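Long-range contacts in GH127 beta-L-arabinofuranoside (Geobacillus stearothermophilus, PDB 4QK0), which probably hydrolyses terminal beta-L-arabinofuranosidic bonds and releases L-arabinose, acting as a family 127 glycoside hydrolase: residues V86-E91 / A151-R156; W82-A87 / L417-A422; R221-Y226 / H253-E258. All coordinates share one frame; numbering follows the deposited sequence.

Interaction 1: V86-E91 / A151-R156; sequences VAYLLE and AVAYFR
The methyl group of A87 sinks into the surface of helix 140-158 between A153 and Y154, with its CB 3.8 Å from A153 CB. It is nearer still to the backbone, 3.6 Å from CA of Y154. Two alanines facing each other allow the segments to run side by side in the same direction, their axes 8.3 Å apart at an angle of 15°.

Y154 can be followed outward from this point. With CG anti to the backbone N (chi1 -166°), its ring leaves CB along the flank of helix 76-92. CD1 packs on A87 CB, and one atom further out CE1 meets CD1 of L90 at 4.0 Å, the leucine side chain lying aslant to the tyrosine. Both aliphatic carbons approach the ring obliquely. The phenol oxygen passes beyond the pair and hydrogen-bonds to OD1 of D103 on helix 96-112, whose side chains also pack on Y154.

Y88 works from the other flank. Its CE1 lies 3.7 Å from A153 CB, and CZ and OH stay close to the same methyl, which therefore sits between A87 and the outer part of the ring. The hydroxyl is bound to OE2 of E84, one turn back on its own helix.

At the solvent-facing end, beside E91 and R156, the contact turns polar. A water donates to A153 O at 2.7 Å and, weakly, to E91 OE2, joining the glutamate to the backbone of the other helix. E91 OE2 and R156 NE remain 6.9 Å apart, so any attraction between their opposite charges is probably weak.

The helices are thus held chiefly by apolar fit: both tyrosines lay carbon against alanine or leucine and send their hydroxyls to carboxylates, which satisfies their buried polar tips.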
loop_
_atom_site.group_PDB
_atom_site.type_symbol
_atom_site.label_atom_id
_atom_site.label_comp_id
_atom_site.label_asym_id
_atom_site.label_seq_id
_atom_site.Cartn_x
_atom_site.Cartn_y
_atom_site.Cartn_z
ATOM N N VAL A 86 12.934 -30.584 17.993
ATOM C CA VAL A 86 13.183 -31.415 19.179
ATOM C C VAL A 86 14.468 -32.216 18.985
ATOM O O VAL A 86 15.304 -32.240 19.861
ATOM C CB VAL A 86 11.967 -32.334 19.449
ATOM C CG1 VAL A 86 12.352 -33.523 20.296
ATOM C CG2 VAL A 86 10.848 -31.558 20.129
ATOM N N ALA A 87 14.627 -32.795 17.795
ATOM C CA ALA A 87 15.896 -33.433 17.391
ATOM C C ALA A 87 17.096 -32.595 17.662
ATOM O O ALA A 87 18.068 -33.056 18.298
ATOM C CB ALA A 87 15.855 -33.790 15.922
ATOM N N TYR A 88 17.054 -31.323 17.243
ATOM C CA TYR A 88 18.210 -30.451 17.465
ATOM C C TYR A 88 18.385 -30.150 18.926
ATOM O O TYR A 88 19.525 -29.975 19.398
ATOM C CB TYR A 88 18.116 -29.142 16.671
ATOM C CG TYR A 88 17.984 -29.336 15.172
ATOM C CD1 TYR A 88 18.783 -30.237 14.493
ATOM C CD2 TYR A 88 17.074 -28.597 14.439
ATOM C CE1 TYR A 88 18.682 -30.401 13.113
ATOM C CE2 TYR A 88 16.944 -28.765 13.066
ATOM C CZ TYR A 88 17.757 -29.663 12.406
ATOM O OH TYR A 88 17.614 -29.838 11.056
ATOM N N LEU A 89 17.276 -30.040 19.654
ATOM C CA LEU A 89 17.393 -29.780 21.089
ATOM C C LEU A 89 18.102 -30.935 21.802
ATOM O O LEU A 89 18.936 -30.716 22.701
ATOM C CB LEU A 89 16.031 -29.540 21.712
ATOM C CG LEU A 89 15.493 -28.145 21.361
ATOM C CD1 LEU A 89 14.073 -28.024 21.891
ATOM C CD2 LEU A 89 16.317 -27.036 21.927
ATOM N N LEU A 90 17.754 -32.152 21.404
ATOM C CA LEU A 90 18.357 -33.346 21.973
ATOM C C LEU A 90 19.829 -33.515 21.668
ATOM O O LEU A 90 20.493 -34.201 22.416
ATOM C CB LEU A 90 17.610 -34.595 21.518
ATOM C CG LEU A 90 16.156 -34.697 21.979
ATOM C CD1 LEU A 90 15.465 -35.897 21.368
ATOM C CD2 LEU A 90 16.038 -34.763 23.498
ATOM N N GLU A 91 20.345 -32.933 20.584
ATOM C CA GLU A 91 21.793 -32.918 20.327
ATOM C C GLU A 91 22.549 -32.130 21.368
ATOM O O GLU A 91 23.725 -32.383 21.567
ATOM C CB GLU A 91 22.135 -32.260 18.988
ATOM C CG GLU A 91 21.854 -33.085 17.752
ATOM C CD GLU A 91 22.401 -32.468 16.465
ATOM O OE1 GLU A 91 22.481 -31.221 16.374
ATOM O OE2 GLU A 91 22.751 -33.232 15.525
ATOM N N ALA A 151 12.990 -36.608 10.264
ATOM C CA ALA A 151 13.533 -37.957 10.414
ATOM C C ALA A 151 15.058 -37.994 10.264
ATOM O O ALA A 151 15.758 -38.608 11.071
ATOM C CB ALA A 151 12.869 -38.917 9.437
ATOM N N VAL A 152 15.575 -37.262 9.289
ATOM C CA VAL A 152 17.026 -37.143 9.136
ATOM C C VAL A 152 17.637 -36.538 10.388
ATOM O O VAL A 152 18.614 -37.067 10.955
ATOM C CB VAL A 152 17.415 -36.293 7.902
ATOM C CG1 VAL A 152 18.919 -35.990 7.880
ATOM C CG2 VAL A 152 17.027 -37.015 6.640
ATOM N N ALA A 153 17.065 -35.427 10.826
ATOM C CA ALA A 153 17.586 -34.760 11.993
ATOM C C ALA A 153 17.536 -35.645 13.249
ATOM O O ALA A 153 18.427 -35.578 14.093
ATOM C CB ALA A 153 16.845 -33.449 12.256
ATOM N N TYR A 154 16.438 -36.354 13.407
ATOM C CA TYR A 154 16.216 -37.150 14.580
ATOM C C TYR A 154 17.220 -38.327 14.585
ATOM O O TYR A 154 17.748 -38.679 15.617
ATOM C CB TYR A 154 14.741 -37.632 14.626
ATOM C CG TYR A 154 14.357 -38.169 15.978
ATOM C CD1 TYR A 154 14.071 -37.307 17.023
ATOM C CD2 TYR A 154 14.334 -39.546 16.236
ATOM C CE1 TYR A 154 13.754 -37.777 18.282
ATOM C CE2 TYR A 154 14.008 -40.032 17.490
ATOM C CZ TYR A 154 13.719 -39.140 18.511
ATOM O OH TYR A 154 13.399 -39.574 19.784
ATOM N N PHE A 155 17.498 -38.901 13.419
ATOM C CA PHE A 155 18.543 -39.909 13.327
ATOM C C PHE A 155 19.932 -39.416 13.736
ATOM O O PHE A 155 20.629 -40.050 14.529
ATOM C CB PHE A 155 18.617 -40.466 11.926
ATOM C CG PHE A 155 19.713 -41.461 11.767
ATOM C CD1 PHE A 155 19.684 -42.654 12.496
ATOM C CD2 PHE A 155 20.791 -41.203 10.951
ATOM C CE1 PHE A 155 20.709 -43.573 12.399
ATOM C CE2 PHE A 155 21.821 -42.128 10.837
ATOM C CZ PHE A 155 21.774 -43.308 11.551
ATOM N N ARG A 156 20.326 -38.281 13.214
ATOM C CA ARG A 156 21.634 -37.709 13.506
ATOM C C ARG A 156 21.750 -37.384 14.945
ATOM O O ARG A 156 22.843 -37.468 15.482
ATOM C CB ARG A 156 21.916 -36.428 12.678
ATOM C CG ARG A 156 22.049 -36.743 11.213
ATOM C CD ARG A 156 22.464 -35.583 10.335
ATOM N NE ARG A 156 23.314 -36.210 9.335
ATOM C CZ ARG A 156 23.369 -35.910 8.052
ATOM N NH1 ARG A 156 22.616 -34.929 7.560
ATOM N NH2 ARG A 156 24.210 -36.612 7.281
HETATM O O HOH W 1 20.213 -33.597 14.128
#

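Interaction 2: W82-A87 / L417-A422; sequences WLEAVA and LARLIA
E84 and R419 form a buried salt bridge, NH1 of the arginine donating to OE1 of the glutamate at 2.7 Å with an N-H...O angle of 148°. The bond reaches the carboxylate on its syn side and somewhat out of plane, and the carboxylate stands nearly perpendicular to the guanidinium, so one N-H is used rather than a paired, two-bond grip. R419 CD also lies against OE1, at 3.4 Å. Beside this bridge A85 CB rests on the backbone of R419, 3.8 Å from its CA, and touches A418 CB at 4.0 Å.

R419 reaches the glutamate by setting CG between its backbone N and carbonyl carbon (chi1 68°) and then running extended to NE. Outside the pair, Y88 holds the other carboxylate oxygen; K200 and E149 lie at long, weak ion-pair distance from E84 OE2 and R419 NH1, respectively. F342 and H146 pack against the arginine.

Small alanines at the interface bring the axes to 8.2 Å, running in the same direction at 18°. Such packing, with I35 and V30 of helix 22-42 against A85 and A418, is consistent with neighbouring inner helices of the (alpha/alpha)6 barrel expected for this catalytic domain.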
loop_
_atom_site.group_PDB
_atom_site.type_symbol
_atom_site.label_atom_id
_atom_site.label_comp_id
_atom_site.label_asym_id
_atom_site.label_seq_id
_atom_site.Cartn_x
_atom_site.Cartn_y
_atom_site.Cartn_z
ATOM N N TRP A 82 7.958 -29.566 14.528
ATOM C CA TRP A 82 8.170 -29.668 15.974
ATOM C C TRP A 82 9.190 -30.814 16.243
ATOM O O TRP A 82 10.170 -30.623 16.989
ATOM C CB TRP A 82 6.831 -29.876 16.714
ATOM C CG TRP A 82 6.914 -29.983 18.201
ATOM C CD1 TRP A 82 6.827 -28.960 19.105
ATOM C CD2 TRP A 82 7.133 -31.169 18.969
ATOM N NE1 TRP A 82 6.988 -29.446 20.377
ATOM C CE2 TRP A 82 7.152 -30.795 20.321
ATOM C CE3 TRP A 82 7.282 -32.512 18.649
ATOM C CZ2 TRP A 82 7.339 -31.717 21.349
ATOM C CZ3 TRP A 82 7.436 -33.432 19.682
ATOM C CH2 TRP A 82 7.466 -33.026 21.007
ATOM N N LEU A 83 9.007 -31.963 15.580
ATOM C CA LEU A 83 9.986 -33.081 15.730
ATOM C C LEU A 83 11.407 -32.684 15.324
ATOM O O LEU A 83 12.374 -33.020 15.998
ATOM C CB LEU A 83 9.561 -34.287 14.930
ATOM C CG LEU A 83 8.334 -35.035 15.498
ATOM C CD1 LEU A 83 7.805 -36.017 14.483
ATOM C CD2 LEU A 83 8.682 -35.748 16.780
ATOM N N GLU A 84 11.524 -31.913 14.256
ATOM C CA GLU A 84 12.821 -31.504 13.778
ATOM C C GLU A 84 13.511 -30.631 14.777
ATOM O O GLU A 84 14.710 -30.810 15.080
ATOM C CB GLU A 84 12.738 -30.816 12.413
ATOM C CG GLU A 84 14.139 -30.585 11.821
ATOM C CD GLU A 84 14.181 -29.702 10.572
ATOM O OE1 GLU A 84 13.132 -29.514 9.945
ATOM O OE2 GLU A 84 15.286 -29.224 10.212
ATOM N N ALA A 85 12.796 -29.670 15.318
ATOM C CA ALA A 85 13.403 -28.843 16.368
ATOM C C ALA A 85 13.794 -29.656 17.611
ATOM O O ALA A 85 14.820 -29.397 18.244
ATOM C CB ALA A 85 12.456 -27.744 16.780
ATOM N N VAL A 86 12.934 -30.584 17.993
ATOM C CA VAL A 86 13.183 -31.415 19.179
ATOM C C VAL A 86 14.468 -32.216 18.985
ATOM O O VAL A 86 15.304 -32.240 19.861
ATOM C CB VAL A 86 11.967 -32.334 19.449
ATOM C CG1 VAL A 86 12.352 -33.523 20.296
ATOM C CG2 VAL A 86 10.848 -31.558 20.129
ATOM N N ALA A 87 14.627 -32.795 17.795
ATOM C CA ALA A 87 15.896 -33.433 17.391
ATOM C C ALA A 87 17.096 -32.595 17.662
ATOM O O ALA A 87 18.068 -33.056 18.298
ATOM C CB ALA A 87 15.855 -33.790 15.922
ATOM N N LEU A 417 10.905 -20.922 13.674
ATOM C CA LEU A 417 12.078 -20.300 14.330
ATOM C C LEU A 417 12.790 -21.239 15.272
ATOM O O LEU A 417 13.986 -21.225 15.359
ATOM C CB LEU A 417 11.749 -19.080 15.135
ATOM C CG LEU A 417 12.021 -17.724 14.499
ATOM C CD1 LEU A 417 11.471 -16.667 15.451
ATOM C CD2 LEU A 417 13.492 -17.449 14.214
ATOM N N ALA A 418 12.040 -22.037 15.980
ATOM C CA ALA A 418 12.629 -23.023 16.875
ATOM C C ALA A 418 13.639 -23.918 16.157
ATOM O O ALA A 418 14.701 -24.170 16.705
ATOM C CB ALA A 418 11.553 -23.896 17.480
ATOM N N ARG A 419 13.291 -24.448 14.977
ATOM C CA ARG A 419 14.200 -25.398 14.322
ATOM C C ARG A 419 15.466 -24.725 13.879
ATOM O O ARG A 419 16.525 -25.330 13.989
ATOM C CB ARG A 419 13.553 -26.187 13.202
ATOM C CG ARG A 419 13.165 -25.414 11.970
ATOM C CD ARG A 419 12.508 -26.367 10.983
ATOM N NE ARG A 419 12.139 -25.686 9.761
ATOM C CZ ARG A 419 12.283 -26.171 8.538
ATOM N NH1 ARG A 419 12.829 -27.371 8.324
ATOM N NH2 ARG A 419 11.889 -25.434 7.501
ATOM N N LEU A 420 15.401 -23.461 13.477
ATOM C CA LEU A 420 16.628 -22.744 13.165
ATOM C C LEU A 420 17.508 -22.434 14.390
ATOM O O LEU A 420 18.748 -22.689 14.413
ATOM C CB LEU A 420 16.318 -21.441 12.443
ATOM C CG LEU A 420 17.535 -20.564 12.163
ATOM C CD1 LEU A 420 18.506 -21.301 11.254
ATOM C CD2 LEU A 420 17.122 -19.278 11.487
ATOM N N ILE A 421 16.895 -21.849 15.415
ATOM C CA ILE A 421 17.637 -21.424 16.588
ATOM C C ILE A 421 18.277 -22.636 17.214
ATOM O O ILE A 421 19.428 -22.588 17.651
ATOM C CB ILE A 421 16.691 -20.725 17.598
ATOM C CG1 ILE A 421 16.388 -19.290 17.126
ATOM C CG2 ILE A 421 17.310 -20.659 18.976
ATOM C CD1 ILE A 421 15.298 -18.612 17.908
ATOM N N ALA A 422 17.514 -23.724 17.302
ATOM C CA ALA A 422 18.010 -24.937 17.976
ATOM C C ALA A 422 19.188 -25.564 17.230
ATOM O O ALA A 422 19.999 -26.253 17.833
ATOM C CB ALA A 422 16.902 -25.965 18.159
#

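Interaction 3: R221-Y226 / H253-E258; sequences RGQQPY and HIPVRE
Y226 OH donates to the carbonyl O of H253 at 2.6 Å, meeting it in the carbonyl plane on a lone pair, with the oxygen lying at the edge of the phenol ring. The bond ties together two loops of the catalytic domain, probably an (alpha/alpha)6 barrel: 221-226, between helices 208-220 and 227-234, and 253-258, which winds into a short 3-10 turn at V256-E258. With CG beside its backbone N (chi1 -75°), the tyrosine extends from the N-cap position of helix 227-234 towards the second loop. Q224 OE1 lies over the centre of one ring face, and Y247 meets the ring edge-to-face. A phenylalanine in its place would probably keep much of this ring packing but leave the carbonyl of H253 without its hydroxyl mate, loosening the link between the loops.

Nearer the start of the first loop, the backbones themselves come together, CA of G222 lying 4.2 Å from CA of I254. The positive phi of G222 (84°) by itself calls for glycine, and a CB there would also run into I254 O. R221 directs its guanidinium elsewhere, to the carbonyls of H250 and D189. Its own carbonyl O faces the second loop: a water 2.6 Å from it also accepts from V256 N, and P255 CA approaches the same R221 O at 3.5 Å in a nearly straight CA-H...O contact, 165° at the hydrogen.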
loop_
_atom_site.group_PDB
_atom_site.type_symbol
_atom_site.label_atom_id
_atom_site.label_comp_id
_atom_site.label_asym_id
_atom_site.label_seq_id
_atom_site.Cartn_x
_atom_site.Cartn_y
_atom_site.Cartn_z
ATOM N N ARG A 221 10.030 -28.747 -13.238
ATOM C CA ARG A 221 9.275 -27.538 -12.914
ATOM C C ARG A 221 9.310 -26.548 -14.041
ATOM O O ARG A 221 10.378 -26.198 -14.571
ATOM C CB ARG A 221 9.801 -26.886 -11.645
ATOM C CG ARG A 221 8.766 -26.087 -10.919
ATOM C CD ARG A 221 9.343 -25.395 -9.697
ATOM N NE ARG A 221 8.245 -24.880 -8.871
ATOM C CZ ARG A 221 7.505 -25.618 -8.039
ATOM N NH1 ARG A 221 7.737 -26.924 -7.922
ATOM N NH2 ARG A 221 6.527 -25.057 -7.324
ATOM N N GLY A 222 8.124 -26.087 -14.402
ATOM C CA GLY A 222 8.006 -25.039 -15.406
ATOM C C GLY A 222 8.039 -25.526 -16.838
ATOM O O GLY A 222 7.896 -24.735 -17.748
ATOM N N GLN A 223 8.165 -26.839 -17.033
ATOM C CA GLN A 223 8.111 -27.393 -18.377
ATOM C C GLN A 223 6.693 -27.331 -18.942
ATOM O O GLN A 223 5.709 -27.496 -18.226
ATOM C CB GLN A 223 8.595 -28.859 -18.423
ATOM C CG GLN A 223 10.035 -29.100 -18.012
ATOM C CD GLN A 223 11.122 -28.337 -18.799
ATOM O OE1 GLN A 223 12.236 -28.106 -18.279
ATOM N NE2 GLN A 223 10.841 -27.979 -20.053
ATOM N N GLN A 224 6.612 -27.120 -20.246
ATOM C CA GLN A 224 5.353 -27.152 -20.976
ATOM C C GLN A 224 5.166 -28.563 -21.510
ATOM O O GLN A 224 6.134 -29.221 -21.826
ATOM C CB GLN A 224 5.380 -26.170 -22.148
ATOM C CG GLN A 224 5.693 -24.731 -21.766
ATOM C CD GLN A 224 4.472 -23.914 -21.395
ATOM O OE1 GLN A 224 3.339 -24.383 -21.433
ATOM N NE2 GLN A 224 4.706 -22.660 -21.040
ATOM N N PRO A 225 3.917 -29.022 -21.652
ATOM C CA PRO A 225 2.670 -28.344 -21.226
ATOM C C PRO A 225 2.647 -28.368 -19.699
ATOM O O PRO A 225 3.167 -29.306 -19.082
ATOM C CB PRO A 225 1.575 -29.217 -21.835
ATOM C CG PRO A 225 2.195 -30.583 -21.921
ATOM C CD PRO A 225 3.666 -30.399 -22.125
ATOM N N TYR A 226 2.114 -27.326 -19.090
ATOM C CA TYR A 226 2.192 -27.154 -17.627
ATOM C C TYR A 226 1.506 -28.270 -16.877
ATOM O O TYR A 226 0.318 -28.514 -17.056
ATOM C CB TYR A 226 1.535 -25.831 -17.243
ATOM C CG TYR A 226 2.317 -24.555 -17.548
ATOM C CD1 TYR A 226 3.637 -24.426 -17.189
ATOM C CD2 TYR A 226 1.689 -23.464 -18.130
ATOM C CE1 TYR A 226 4.320 -23.255 -17.406
ATOM C CE2 TYR A 226 2.364 -22.282 -18.355
ATOM C CZ TYR A 226 3.677 -22.182 -17.994
ATOM O OH TYR A 226 4.412 -21.020 -18.241
ATOM N N HIS A 253 6.664 -20.988 -13.795
ATOM C CA HIS A 253 6.292 -20.286 -15.040
ATOM C C HIS A 253 7.220 -20.678 -16.203
ATOM O O HIS A 253 6.793 -20.760 -17.353
ATOM C CB HIS A 253 6.285 -18.764 -14.849
ATOM C CG HIS A 253 7.537 -18.227 -14.240
ATOM N ND1 HIS A 253 8.018 -18.668 -13.028
ATOM C CD2 HIS A 253 8.368 -17.225 -14.630
ATOM C CE1 HIS A 253 9.127 -18.008 -12.726
ATOM N NE2 HIS A 253 9.363 -17.131 -13.687
ATOM N N ILE A 254 8.473 -20.946 -15.883
ATOM C CA ILE A 254 9.489 -21.359 -16.842
ATOM C C ILE A 254 10.518 -22.212 -16.106
ATOM O O ILE A 254 10.591 -22.177 -14.899
ATOM C CB ILE A 254 10.245 -20.142 -17.451
ATOM C CG1 ILE A 254 10.984 -19.354 -16.350
ATOM C CG2 ILE A 254 9.304 -19.250 -18.226
ATOM C CD1 ILE A 254 11.529 -17.999 -16.806
ATOM N N PRO A 255 11.357 -22.936 -16.843
ATOM C CA PRO A 255 12.276 -23.799 -16.170
ATOM C C PRO A 255 13.257 -23.036 -15.313
ATOM O O PRO A 255 13.591 -21.898 -15.618
ATOM C CB PRO A 255 12.961 -24.557 -17.336
ATOM C CG PRO A 255 11.931 -24.568 -18.443
ATOM C CD PRO A 255 11.288 -23.200 -18.301
ATOM N N VAL A 256 13.758 -23.684 -14.266
ATOM C CA VAL A 256 14.509 -22.956 -13.267
ATOM C C VAL A 256 15.766 -22.290 -13.817
ATOM O O VAL A 256 16.075 -21.186 -13.392
ATOM C CB VAL A 256 14.880 -23.781 -12.048
ATOM C CG1 VAL A 256 13.609 -24.311 -11.397
ATOM C CG2 VAL A 256 15.820 -24.915 -12.409
ATOM N N ARG A 257 16.432 -22.917 -14.796
ATOM C CA ARG A 257 17.629 -22.336 -15.382
ATOM C C ARG A 257 17.327 -21.088 -16.210
ATOM O O ARG A 257 18.211 -20.301 -16.436
ATOM C CB ARG A 257 18.436 -23.361 -16.222
ATOM C CG ARG A 257 19.033 -24.504 -15.412
ATOM C CD ARG A 257 19.452 -25.678 -16.279
ATOM N NE ARG A 257 19.940 -26.828 -15.504
ATOM C CZ ARG A 257 19.157 -27.720 -14.932
ATOM N NH1 ARG A 257 17.830 -27.569 -14.957
ATOM N NH2 ARG A 257 19.678 -28.747 -14.265
ATOM N N GLU A 258 16.092 -20.875 -16.618
ATOM C CA GLU A 258 15.766 -19.641 -17.318
ATOM C C GLU A 258 15.251 -18.527 -16.374
ATOM O O GLU A 258 14.962 -17.430 -16.828
ATOM C CB GLU A 258 14.704 -19.928 -18.358
ATOM C CG GLU A 258 15.220 -20.910 -19.384
ATOM C CD GLU A 258 14.134 -21.470 -20.302
ATOM O OE1 GLU A 258 14.283 -22.660 -20.656
ATOM O OE2 GLU A 258 13.148 -20.771 -20.676
HETATM O O HOH W 2 12.947 -26.599 -14.106
#

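How the interactions relate
Interactions 1 and 2 lie on different sides of helix 76-92, share V86 and A87, and have centres 8 Å apart. They touch directly: Y88 CD2 lies 3.3 Å from R419 O, and L89 CD2 packs on A422 CB. Helix 76-92 is thus flanked by 140-158 and 413-422, consistent with neighbouring inner helices of a barrel. Helix 413-422 begins just after C412, which can form a disulfide with C335 but does not do so here; no ligand marks the active site in these contacts. Interaction 3 stands apart, its centre 35 Å from that of interaction 1 and 33 Å from that of interaction 2. It joins peripheral loops nested, in sequence, within the long excursion that interaction 2 closes.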